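Local coordinates for protein azurocidin (Homo sapiens, PDB 1A7S) that kills many Gram-negative bacteria, attracts monocytes and fibroblasts and binds heparin, as a neutrophil-granule protein built like a serine protease, at residues Phe12-Ser17 with Ser104-Pro109; Gly56-Arg61 with Ser138-Phe143; Cys123-Trp128 with Val144-Thr149. One frame throughout, in Å; residues are numbered along the deposited sequence. Where two conformers were deposited one is given.

Overall arrangement
Azurocidin has the trypsin-family double beta-barrel fold. Interactions 1 and 2 join parts of different sheets or the loops between them; interaction 3 is strand pairing within one sheet. Centres of interactions 1 and 2 lie about 13 Å apart, each about 16 Å from that of interaction 3. Along the chain interaction 1 closes before interaction 3 opens, and the segments of interaction 2 alternate with both. Interaction 1 sets the turn leading into strand 15-20 against the long loop before strand 122-127. Interactions 2 and 3 share strand 142-148, and Arg142 N lies 2.9 Å from Gly127 O, a probable hydrogen bond. Phe12 packs on Phe143 and Ala126, seating the turn against the other half's sheet.

Interaction 1: residues Phe12-Ser17 with Ser104-Pro109; sequences FPFLAS and SVTILP
Ser104 and Val105 begin the contact at Pro13, whose carbonyl oxygen projects from a type I turn running from Phe12 to Leu15. A proline suits this second turn position because its ring already fixes phi near the required value. The CA of Val105 lies 3.3 Å from Pro13 O, and next along the chain Thr106 N donates a hydrogen bond of 3.1 Å to that same oxygen, reaching it from well above the carbonyl plane. The Thr106 side chain rests on the proline ring, with OG1 3.3 Å from Pro13 CG and the methyl CG2 close by. Thr106 O is buried and has no hydrogen-bond partner in the model; the CA of Phe14, 3.2 Å from it, offers only a C-H contact. Beyond Ile107, Leu108 turns inward. With its CG anti to the backbone N (chi1 -180°), both methyls reach the Phe14 ring, CD1 standing 4.0 Å from the ring centroid almost on the normal, a CH-pi contact. Phe12 carbonyl carbon lies over the opposite face. Both Phe14 and Leu108 bond through their backbones to Leu30 of strand 23-32, and both side chains touch Pro178 of strand 178-181, so the contact lies where the two sheets approach.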
loop_
_atom_site.group_PDB
_atom_site.type_symbol
_atom_site.label_atom_id
_atom_site.label_comp_id
_atom_site.label_asym_id
_atom_site.label_seq_id
_atom_site.Cartn_x
_atom_site.Cartn_y
_atom_site.Cartn_z
ATOM N N PHE A 12 -8.356 -9.163 -2.674
ATOM C CA PHE A 12 -7.135 -8.644 -2.060
ATOM C C PHE A 12 -7.313 -8.493 -0.573
ATOM O O PHE A 12 -7.475 -7.394 -0.012
ATOM C CB PHE A 12 -6.796 -7.275 -2.692
ATOM C CG PHE A 12 -6.659 -7.397 -4.201
ATOM C CD1 PHE A 12 -5.546 -7.888 -4.798
ATOM C CD2 PHE A 12 -7.673 -6.993 -5.052
ATOM C CE1 PHE A 12 -5.396 -7.949 -6.153
ATOM C CE2 PHE A 12 -7.583 -7.044 -6.381
ATOM C CZ PHE A 12 -6.444 -7.556 -6.982
ATOM N N PRO A 13 -7.328 -9.646 0.136
ATOM C CA PRO A 13 -7.788 -9.629 1.543
ATOM C C PRO A 13 -6.777 -9.068 2.552
ATOM O O PRO A 13 -7.118 -8.898 3.725
ATOM C CB PRO A 13 -8.144 -11.070 1.805
ATOM C CG PRO A 13 -7.316 -11.876 0.878
ATOM C CD PRO A 13 -7.076 -11.031 -0.335
ATOM N N PHE A 14 -5.596 -8.708 2.116
ATOM C CA PHE A 14 -4.594 -8.047 2.893
ATOM C C PHE A 14 -4.726 -6.544 2.875
ATOM O O PHE A 14 -3.968 -5.849 3.546
ATOM C CB PHE A 14 -3.184 -8.483 2.454
ATOM C CG PHE A 14 -3.032 -8.376 0.954
ATOM C CD1 PHE A 14 -2.850 -7.178 0.343
ATOM C CD2 PHE A 14 -3.156 -9.534 0.141
ATOM C CE1 PHE A 14 -2.813 -7.044 -1.047
ATOM C CE2 PHE A 14 -3.118 -9.392 -1.231
ATOM C CZ PHE A 14 -2.976 -8.184 -1.827
ATOM N N LEU A 15 -5.597 -5.991 2.037
ATOM C CA LEU A 15 -5.644 -4.586 1.821
ATOM C C LEU A 15 -6.208 -3.817 3.030
ATOM O O LEU A 15 -7.231 -4.259 3.597
ATOM C CB LEU A 15 -6.485 -4.194 0.630
ATOM C CG LEU A 15 -5.967 -4.278 -0.713
ATOM C CD1 LEU A 15 -6.999 -3.696 -1.690
ATOM C CD2 LEU A 15 -4.593 -3.625 -0.944
ATOM N N ALA A 16 -5.605 -2.697 3.307
ATOM C CA ALA A 16 -6.117 -1.788 4.325
ATOM C C ALA A 16 -6.603 -0.506 3.690
ATOM O O ALA A 16 -6.036 -0.036 2.717
ATOM C CB ALA A 16 -4.949 -1.435 5.273
ATOM N N SER A 17 -7.617 0.071 4.311
ATOM C CA SER A 17 -8.109 1.424 4.074
ATOM C C SER A 17 -7.716 2.243 5.308
ATOM O O SER A 17 -8.086 1.886 6.406
ATOM C CB SER A 17 -9.609 1.421 3.858
ATOM O OG SER A 17 -10.119 2.735 3.871
ATOM N N SER A 104 -11.612 -12.767 4.969
ATOM C CA SER A 104 -11.534 -11.393 4.373
ATOM C C SER A 104 -10.315 -10.596 4.846
ATOM O O SER A 104 -10.173 -9.478 4.381
ATOM C CB SER A 104 -12.802 -10.599 4.784
ATOM O OG SER A 104 -13.954 -11.167 4.259
ATOM N N VAL A 105 -9.535 -11.165 5.749
ATOM C CA VAL A 105 -8.368 -10.460 6.323
ATOM C C VAL A 105 -7.212 -11.471 6.399
ATOM O O VAL A 105 -7.231 -12.439 7.175
ATOM C CB VAL A 105 -8.678 -9.893 7.691
ATOM C CG1 VAL A 105 -7.418 -9.271 8.316
ATOM C CG2 VAL A 105 -9.791 -8.835 7.641
ATOM N N THR A 106 -6.180 -11.204 5.595
ATOM C CA THR A 106 -5.007 -12.054 5.548
ATOM C C THR A 106 -3.745 -11.173 5.534
ATOM O O THR A 106 -3.806 -9.966 5.322
ATOM C CB THR A 106 -4.987 -12.862 4.181
ATOM O OG1 THR A 106 -4.856 -11.901 3.128
ATOM C CG2 THR A 106 -6.159 -13.735 4.030
ATOM N N ILE A 107 -2.625 -11.823 5.793
ATOM C CA ILE A 107 -1.325 -11.173 5.826
ATOM C C ILE A 107 -0.670 -11.347 4.454
ATOM O O ILE A 107 -0.594 -12.426 3.877
ATOM C CB ILE A 107 -0.449 -11.783 6.932
ATOM C CG1 ILE A 107 -1.026 -11.443 8.314
ATOM C CG2 ILE A 107 1.014 -11.434 6.789
ATOM C CD1 ILE A 107 -0.411 -12.290 9.449
ATOM N N LEU A 108 -0.081 -10.254 3.970
ATOM C CA LEU A 108 0.663 -10.239 2.714
ATOM C C LEU A 108 2.161 -10.474 3.029
ATOM O O LEU A 108 2.736 -9.702 3.776
ATOM C CB LEU A 108 0.535 -8.843 2.076
ATOM C CG LEU A 108 1.244 -8.637 0.742
ATOM C CD1 LEU A 108 0.748 -9.590 -0.308
ATOM C CD2 LEU A 108 1.054 -7.202 0.274
ATOM N N PRO A 109 2.757 -11.507 2.456
ATOM C CA PRO A 109 4.171 -11.796 2.733
ATOM C C PRO A 109 5.120 -10.841 2.035
ATOM O O PRO A 109 4.790 -10.219 1.023
ATOM C CB PRO A 109 4.365 -13.234 2.157
ATOM C CG PRO A 109 3.237 -13.481 1.273
ATOM C CD PRO A 109 2.114 -12.574 1.670
#

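Interaction 2: residues Gly56-Arg61 with Ser138-Phe143; sequences GAYDLR and SRFPRF. With NAG (2-acetamido-2-deoxy-beta-D-glucopyranose), chain B; EOH (ethanol), chain E.
Asp59 receives N-H groups on opposite faces of its carboxylate plane: Arg139 NE donates to OD1 from one, and Arg61 N to the same oxygen from the other. The bond from Arg61 N makes an Asx turn in the loop that follows strand 51-55 of this trypsin-like fold, and Arg139 ties that loop to the lead-in of strand 142-148. The grip of Arg139 is side-on. Arg139 NE meets Asp59 OD1 at 2.9 Å in a nearly straight bond (174°), whereas NH2 of the same arginine meets the syn lone pair of Asp59 OD2, also at 2.9 Å but more bent (141°). The guanidinium and carboxylate planes are 52° apart, so the salt bridge is far from flat. Aspartate suits the place because its short side chain can serve the turn and the arginine at once, and the cluster of positive charge, to which Arg62 adds a long, weak ion pair, would be expected to favour the ionised carboxylate.

The backbones are joined as well, Leu60 N donating to Arg139 O at 2.8 Å. Alongside, the Tyr58 ring meets Phe140 obliquely, Tyr58 CE2 lying 3.6 Å from Phe140 CD1, while Pro141 CD fits against Tyr58 CE1. Tyr58 OH is held by Ala7 O, and Lys6 makes a cation-pi contact with Phe140. Arg139, bent at chi3, spreads its guanidinium beneath the aliphatic part of Arg61, whose CD stands 3.6 Å above the guanidinium plane, over its centre.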
loop_
_atom_site.group_PDB
_atom_site.type_symbol
_atom_site.label_atom_id
_atom_site.label_comp_id
_atom_site.label_asym_id
_atom_site.label_seq_id
_atom_site.Cartn_x
_atom_site.Cartn_y
_atom_site.Cartn_z
ATOM N N GLY A 56 -10.583 -5.883 5.837
ATOM C CA GLY A 56 -11.751 -6.629 5.454
ATOM C C GLY A 56 -12.815 -5.838 4.710
ATOM O O GLY A 56 -13.916 -6.348 4.520
ATOM N N ALA A 57 -12.499 -4.615 4.270
ATOM C CA ALA A 57 -13.495 -3.832 3.569
ATOM C C ALA A 57 -13.630 -4.242 2.113
ATOM O O ALA A 57 -12.682 -4.718 1.497
ATOM C CB ALA A 57 -13.112 -2.369 3.618
ATOM N N TYR A 58 -14.809 -3.966 1.558
ATOM C CA TYR A 58 -15.041 -4.111 0.124
ATOM C C TYR A 58 -15.571 -2.782 -0.405
ATOM O O TYR A 58 -14.859 -2.099 -1.192
ATOM C CB TYR A 58 -15.953 -5.272 -0.202
ATOM C CG TYR A 58 -16.274 -5.440 -1.663
ATOM C CD1 TYR A 58 -15.219 -5.707 -2.519
ATOM C CD2 TYR A 58 -17.554 -5.292 -2.148
ATOM C CE1 TYR A 58 -15.372 -5.866 -3.837
ATOM C CE2 TYR A 58 -17.732 -5.463 -3.583
ATOM C CZ TYR A 58 -16.613 -5.713 -4.354
ATOM O OH TYR A 58 -16.772 -5.921 -5.759
ATOM N N ASP A 59 -16.798 -2.440 -0.064
ATOM C CA ASP A 59 -17.412 -1.146 -0.457
ATOM C C ASP A 59 -17.237 -0.151 0.674
ATOM O O ASP A 59 -17.748 -0.314 1.784
ATOM C CB ASP A 59 -18.935 -1.440 -0.681
ATOM C CG ASP A 59 -19.741 -0.245 -1.031
ATOM O OD1 ASP A 59 -19.205 0.910 -1.052
ATOM O OD2 ASP A 59 -20.943 -0.433 -1.339
ATOM N N LEU A 60 -16.440 0.887 0.442
ATOM C CA LEU A 60 -16.142 1.841 1.447
ATOM C C LEU A 60 -17.402 2.441 2.105
ATOM O O LEU A 60 -17.326 2.851 3.255
ATOM C CB LEU A 60 -15.308 3.014 0.889
ATOM C CG LEU A 60 -13.895 2.746 0.485
ATOM C CD1 LEU A 60 -13.211 3.941 -0.097
ATOM C CD2 LEU A 60 -13.077 2.133 1.624
ATOM N N ARG A 61 -18.493 2.540 1.379
ATOM C CA ARG A 61 -19.693 3.164 1.865
ATOM C C ARG A 61 -20.620 2.215 2.609
ATOM O O ARG A 61 -21.686 2.685 3.090
ATOM C CB ARG A 61 -20.466 3.866 0.746
ATOM C CG ARG A 61 -19.630 4.900 0.006
ATOM C CD ARG A 61 -20.433 5.576 -1.128
ATOM N NE ARG A 61 -21.321 6.586 -0.564
ATOM C CZ ARG A 61 -21.103 7.896 -0.580
ATOM N NH1 ARG A 61 -20.201 8.459 -1.370
ATOM N NH2 ARG A 61 -21.932 8.666 0.107
ATOM N N SER A 138 -12.948 5.557 -5.602
ATOM C CA SER A 138 -13.842 4.478 -5.964
ATOM C C SER A 138 -14.340 3.795 -4.701
ATOM O O SER A 138 -13.554 3.441 -3.808
ATOM C CB SER A 138 -13.039 3.441 -6.804
ATOM O OG SER A 138 -13.862 2.302 -7.006
ATOM N N ARG A 139 -15.659 3.604 -4.592
ATOM C CA ARG A 139 -16.174 2.905 -3.397
ATOM C C ARG A 139 -15.787 1.449 -3.351
ATOM O O ARG A 139 -15.671 0.861 -2.290
ATOM C CB ARG A 139 -17.702 3.080 -3.260
ATOM C CG ARG A 139 -18.521 2.344 -4.330
ATOM C CD ARG A 139 -19.989 2.784 -4.297
ATOM N NE ARG A 139 -20.639 2.357 -3.078
ATOM C CZ ARG A 139 -21.926 2.583 -2.775
ATOM N NH1 ARG A 139 -22.595 3.520 -3.470
ATOM N NH2 ARG A 139 -22.474 2.001 -1.787
ATOM N N PHE A 140 -15.587 0.857 -4.528
ATOM C CA PHE A 140 -15.123 -0.552 -4.615
ATOM C C PHE A 140 -13.637 -0.565 -4.868
ATOM O O PHE A 140 -13.058 0.338 -5.516
ATOM C CB PHE A 140 -15.860 -1.260 -5.762
ATOM C CG PHE A 140 -17.367 -1.299 -5.601
ATOM C CD1 PHE A 140 -17.962 -1.961 -4.572
ATOM C CD2 PHE A 140 -18.168 -0.580 -6.464
ATOM C CE1 PHE A 140 -19.345 -1.986 -4.447
ATOM C CE2 PHE A 140 -19.540 -0.548 -6.303
ATOM C CZ PHE A 140 -20.133 -1.263 -5.315
ATOM N N PRO A 141 -12.920 -1.597 -4.452
ATOM C CA PRO A 141 -11.527 -1.699 -4.793
ATOM C C PRO A 141 -11.398 -1.979 -6.323
ATOM O O PRO A 141 -12.279 -2.620 -6.871
ATOM C CB PRO A 141 -10.988 -2.860 -3.965
ATOM C CG PRO A 141 -12.167 -3.413 -3.229
ATOM C CD PRO A 141 -13.415 -2.878 -3.916
ATOM N N ARG A 142 -10.361 -1.433 -6.896
ATOM C CA ARG A 142 -10.062 -1.675 -8.330
ATOM C C ARG A 142 -8.620 -2.164 -8.405
ATOM O O ARG A 142 -7.834 -1.882 -7.517
ATOM C CB ARG A 142 -10.343 -0.437 -9.161
ATOM C CG ARG A 142 -11.754 0.073 -9.053
ATOM C CD ARG A 142 -12.019 1.224 -9.982
ATOM N NE ARG A 142 -12.104 0.771 -11.381
ATOM C CZ ARG A 142 -13.154 0.233 -11.956
ATOM N NH1 ARG A 142 -14.309 0.007 -11.381
ATOM N NH2 ARG A 142 -13.009 -0.164 -13.264
ATOM N N PHE A 143 -8.264 -2.829 -9.511
ATOM C CA PHE A 143 -6.941 -3.363 -9.692
ATOM C C PHE A 143 -6.506 -3.284 -11.123
ATOM O O PHE A 143 -7.311 -3.309 -12.074
ATOM C CB PHE A 143 -6.824 -4.775 -9.115
ATOM C CG PHE A 143 -7.535 -5.817 -9.949
ATOM C CD1 PHE A 143 -8.913 -5.953 -9.903
ATOM C CD2 PHE A 143 -6.828 -6.653 -10.790
ATOM C CE1 PHE A 143 -9.596 -6.818 -10.746
ATOM C CE2 PHE A 143 -7.525 -7.575 -11.566
ATOM C CZ PHE A 143 -8.907 -7.624 -11.539
HETATM C C1 NAG B . -4.102 -9.279 -16.069
HETATM C C2 NAG B . -5.513 -9.013 -16.697
HETATM C C3 NAG B . -6.198 -10.353 -16.907
HETATM C C4 NAG B . -5.266 -11.155 -17.922
HETATM C C5 NAG B . -3.977 -11.403 -17.102
HETATM C C6 NAG B . -2.866 -12.001 -17.927
HETATM C C7 NAG B . -6.592 -6.943 -15.835
HETATM C C8 NAG B . -7.279 -6.248 -14.705
HETATM N N2 NAG B . -6.334 -8.266 -15.697
HETATM O O3 NAG B . -7.398 -10.159 -17.580
HETATM O O4 NAG B . -5.978 -12.425 -18.072
HETATM O O5 NAG B . -3.343 -10.111 -16.971
HETATM O O6 NAG B . -2.963 -11.576 -19.259
HETATM O O7 NAG B . -6.218 -6.370 -16.806
HETATM C C1 EOH E . -13.374 -7.654 0.704
HETATM C C2 EOH E . -12.687 -6.841 -0.237
HETATM O O EOH E . -13.963 -7.742 1.983
#

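Interaction 3: residues Cys123-Trp128 with Val144-Thr149; sequences CQVAGW and VNVTVT. With NAG (2-acetamido-2-deoxy-beta-D-glucopyranose), chain B; EOH (ethanol), chain G.
The side-chain amides of Gln124 and Asn145 lie side by side, point the same way and are nearly coplanar (20°), which is why they do not stack face on face. Within the pair, Asn145 OD1 lies 3.4 Å from Gln124 CG, near the root of the glutamine amide. The O and N of that amide are probably interchanged; if so, its end may be hydrogen-bonded to Asn145 OD1. At the other branch of the asparagine, ND2 is covalently joined to C1 of the N-acetylglucosamine, 1.4 Å away, and that sugar is further held by Arg5.

These two residues form a non-hydrogen-bonded pair of an antiparallel sheet. On either side of it stand hydrogen-bonded pairs, Cys123 with Val146 and Val125 with Val144, each with two backbone bonds; the shortest runs from Cys123 N to Val146 O at 2.8 Å. The strand segments meet at 133° rather than 180°, as expected of the strongly twisted and coiled strands of a trypsin-like barrel.

The face bearing Cys123, Val125, Val144 and Val146 is apolar. Val125 CG1 lies 3.6 Å from Val144 CG1 and 4.0 Å from Val146 CG1; in both Val125 and Val144 the CG1 methyl sits between the backbone N and the carbonyl carbon (chi1 57°), which brings the two methyls together. Beta-branched valines suit extended strands and fill such a face compactly. Further along, Cys123 SG rests 3.8 Å from Val148 CG2 while bonded in a disulfide to Cys181 of strand 178-181, the strand whose Leu179 touches Cys123 and Val146.

Among the paired residues, then, valines and a disulfide secure the buried side, while Gln124 and Asn145 point to the other, where Phe12 and Phe143 pack against Gln124; this is consistent with Asn145 carrying a glycan while the backbone bonds of its neighbours stay intact.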
loop_
_atom_site.group_PDB
_atom_site.type_symbol
_atom_site.label_atom_id
_atom_site.label_comp_id
_atom_site.label_asym_id
_atom_site.label_seq_id
_atom_site.Cartn_x
_atom_site.Cartn_y
_atom_site.Cartn_z
ATOM N N CYS A 123 3.129 -7.599 -12.263
ATOM C CA CYS A 123 2.629 -7.360 -10.921
ATOM C C CYS A 123 1.164 -6.853 -11.027
ATOM O O CYS A 123 0.640 -6.635 -12.112
ATOM C CB CYS A 123 3.494 -6.274 -10.266
ATOM S SG CYS A 123 5.262 -6.547 -10.269
ATOM N N GLN A 124 0.565 -6.648 -9.869
ATOM C CA GLN A 124 -0.721 -5.975 -9.755
ATOM C C GLN A 124 -0.649 -4.937 -8.618
ATOM O O GLN A 124 0.114 -5.090 -7.698
ATOM C CB GLN A 124 -1.881 -6.935 -9.454
ATOM C CG GLN A 124 -2.159 -7.900 -10.581
ATOM C CD GLN A 124 -3.356 -8.756 -10.438
ATOM O OE1 GLN A 124 -4.062 -9.047 -11.479
ATOM N NE2 GLN A 124 -3.721 -9.175 -9.306
ATOM N N VAL A 125 -1.503 -3.930 -8.778
ATOM C CA VAL A 125 -1.744 -2.957 -7.743
ATOM C C VAL A 125 -3.231 -2.761 -7.601
ATOM O O VAL A 125 -3.929 -2.668 -8.678
ATOM C CB VAL A 125 -0.944 -1.664 -7.951
ATOM C CG1 VAL A 125 -1.170 -0.981 -9.237
ATOM C CG2 VAL A 125 -1.067 -0.792 -6.741
ATOM N N ALA A 126 -3.772 -2.705 -6.452
ATOM C CA ALA A 126 -5.170 -2.549 -6.141
ATOM C C ALA A 126 -5.355 -1.419 -5.125
ATOM O O ALA A 126 -4.527 -1.171 -4.265
ATOM C CB ALA A 126 -5.757 -3.847 -5.622
ATOM N N GLY A 127 -6.540 -0.809 -5.141
ATOM C CA GLY A 127 -6.858 0.227 -4.223
ATOM C C GLY A 127 -8.180 0.883 -4.486
ATOM O O GLY A 127 -8.848 0.567 -5.485
ATOM N N TRP A 128 -8.539 1.809 -3.615
ATOM C CA TRP A 128 -9.796 2.538 -3.678
ATOM C C TRP A 128 -9.595 3.940 -4.256
ATOM O O TRP A 128 -10.499 4.794 -4.156
ATOM C CB TRP A 128 -10.458 2.607 -2.334
ATOM C CG TRP A 128 -11.039 1.337 -1.799
ATOM C CD1 TRP A 128 -12.312 0.901 -2.061
ATOM C CD2 TRP A 128 -10.458 0.374 -0.936
ATOM N NE1 TRP A 128 -12.549 -0.269 -1.391
ATOM C CE2 TRP A 128 -11.436 -0.621 -0.693
ATOM C CE3 TRP A 128 -9.187 0.234 -0.344
ATOM C CZ2 TRP A 128 -11.180 -1.725 0.111
ATOM C CZ3 TRP A 128 -8.963 -0.852 0.483
ATOM C CH2 TRP A 128 -9.971 -1.805 0.696
ATOM N N VAL A 144 -5.206 -3.224 -11.300
ATOM C CA VAL A 144 -4.607 -3.142 -12.634
ATOM C C VAL A 144 -3.330 -3.990 -12.685
ATOM O O VAL A 144 -2.617 -4.097 -11.682
ATOM C CB VAL A 144 -4.310 -1.677 -12.996
ATOM C CG1 VAL A 144 -3.399 -0.949 -12.016
ATOM C CG2 VAL A 144 -4.002 -1.435 -14.424
ATOM N N ASN A 145 -3.094 -4.602 -13.838
ATOM C CA ASN A 145 -1.864 -5.296 -14.130
ATOM C C ASN A 145 -0.800 -4.255 -14.494
ATOM O O ASN A 145 -1.113 -3.384 -15.338
ATOM C CB ASN A 145 -2.053 -6.196 -15.337
ATOM C CG ASN A 145 -2.871 -7.443 -15.029
ATOM O OD1 ASN A 145 -2.956 -7.914 -13.891
ATOM N ND2 ASN A 145 -3.472 -7.983 -16.101
ATOM N N VAL A 146 0.364 -4.342 -13.928
ATOM C CA VAL A 146 1.445 -3.428 -14.211
ATOM C C VAL A 146 2.717 -4.234 -14.467
ATOM O O VAL A 146 2.803 -5.405 -14.015
ATOM C CB VAL A 146 1.650 -2.331 -13.166
ATOM C CG1 VAL A 146 0.333 -1.563 -12.877
ATOM C CG2 VAL A 146 2.182 -2.900 -11.852
ATOM N N THR A 147 3.688 -3.605 -15.093
ATOM C CA THR A 147 4.961 -4.284 -15.414
ATOM C C THR A 147 6.110 -3.461 -14.907
ATOM O O THR A 147 6.152 -2.244 -15.095
ATOM C CB THR A 147 5.059 -4.479 -16.962
ATOM O OG1 THR A 147 3.934 -5.269 -17.350
ATOM C CG2 THR A 147 6.322 -5.220 -17.306
ATOM N N VAL A 148 7.084 -4.090 -14.282
ATOM C CA VAL A 148 8.281 -3.361 -13.758
ATOM C C VAL A 148 9.078 -2.813 -14.902
ATOM O O VAL A 148 9.364 -3.497 -15.863
ATOM C CB VAL A 148 9.112 -4.335 -12.903
ATOM C CG1 VAL A 148 10.432 -3.673 -12.474
ATOM C CG2 VAL A 148 8.300 -4.786 -11.691
ATOM N N THR A 149 9.434 -1.519 -14.785
ATOM C CA THR A 149 10.203 -0.809 -15.784
ATOM C C THR A 149 11.682 -1.155 -15.740
ATOM O O THR A 149 12.185 -1.653 -14.764
ATOM C CB THR A 149 10.114 0.724 -15.615
ATOM O OG1 THR A 149 10.871 1.094 -14.453
ATOM C CG2 THR A 149 8.724 1.246 -15.475
HETATM C C1 NAG B . -4.102 -9.279 -16.069
HETATM C C2 NAG B . -5.513 -9.013 -16.697
HETATM C C3 NAG B . -6.198 -10.353 -16.907
HETATM C C4 NAG B . -5.266 -11.155 -17.922
HETATM C C5 NAG B . -3.977 -11.403 -17.102
HETATM C C6 NAG B . -2.866 -12.001 -17.927
HETATM C C7 NAG B . -6.592 -6.943 -15.835
HETATM C C8 NAG B . -7.279 -6.248 -14.705
HETATM N N2 NAG B . -6.334 -8.266 -15.697
HETATM O O3 NAG B . -7.398 -10.159 -17.580
HETATM O O4 NAG B . -5.978 -12.425 -18.072
HETATM O O5 NAG B . -3.343 -10.111 -16.971
HETATM O O6 NAG B . -2.963 -11.576 -19.259
HETATM O O7 NAG B . -6.218 -6.370 -16.806
HETATM C C1 EOH G . -2.481 -5.312 -4.205
HETATM C C2 EOH G . -2.328 -5.993 -5.509
HETATM O O EOH G . -2.460 -3.838 -4.178
#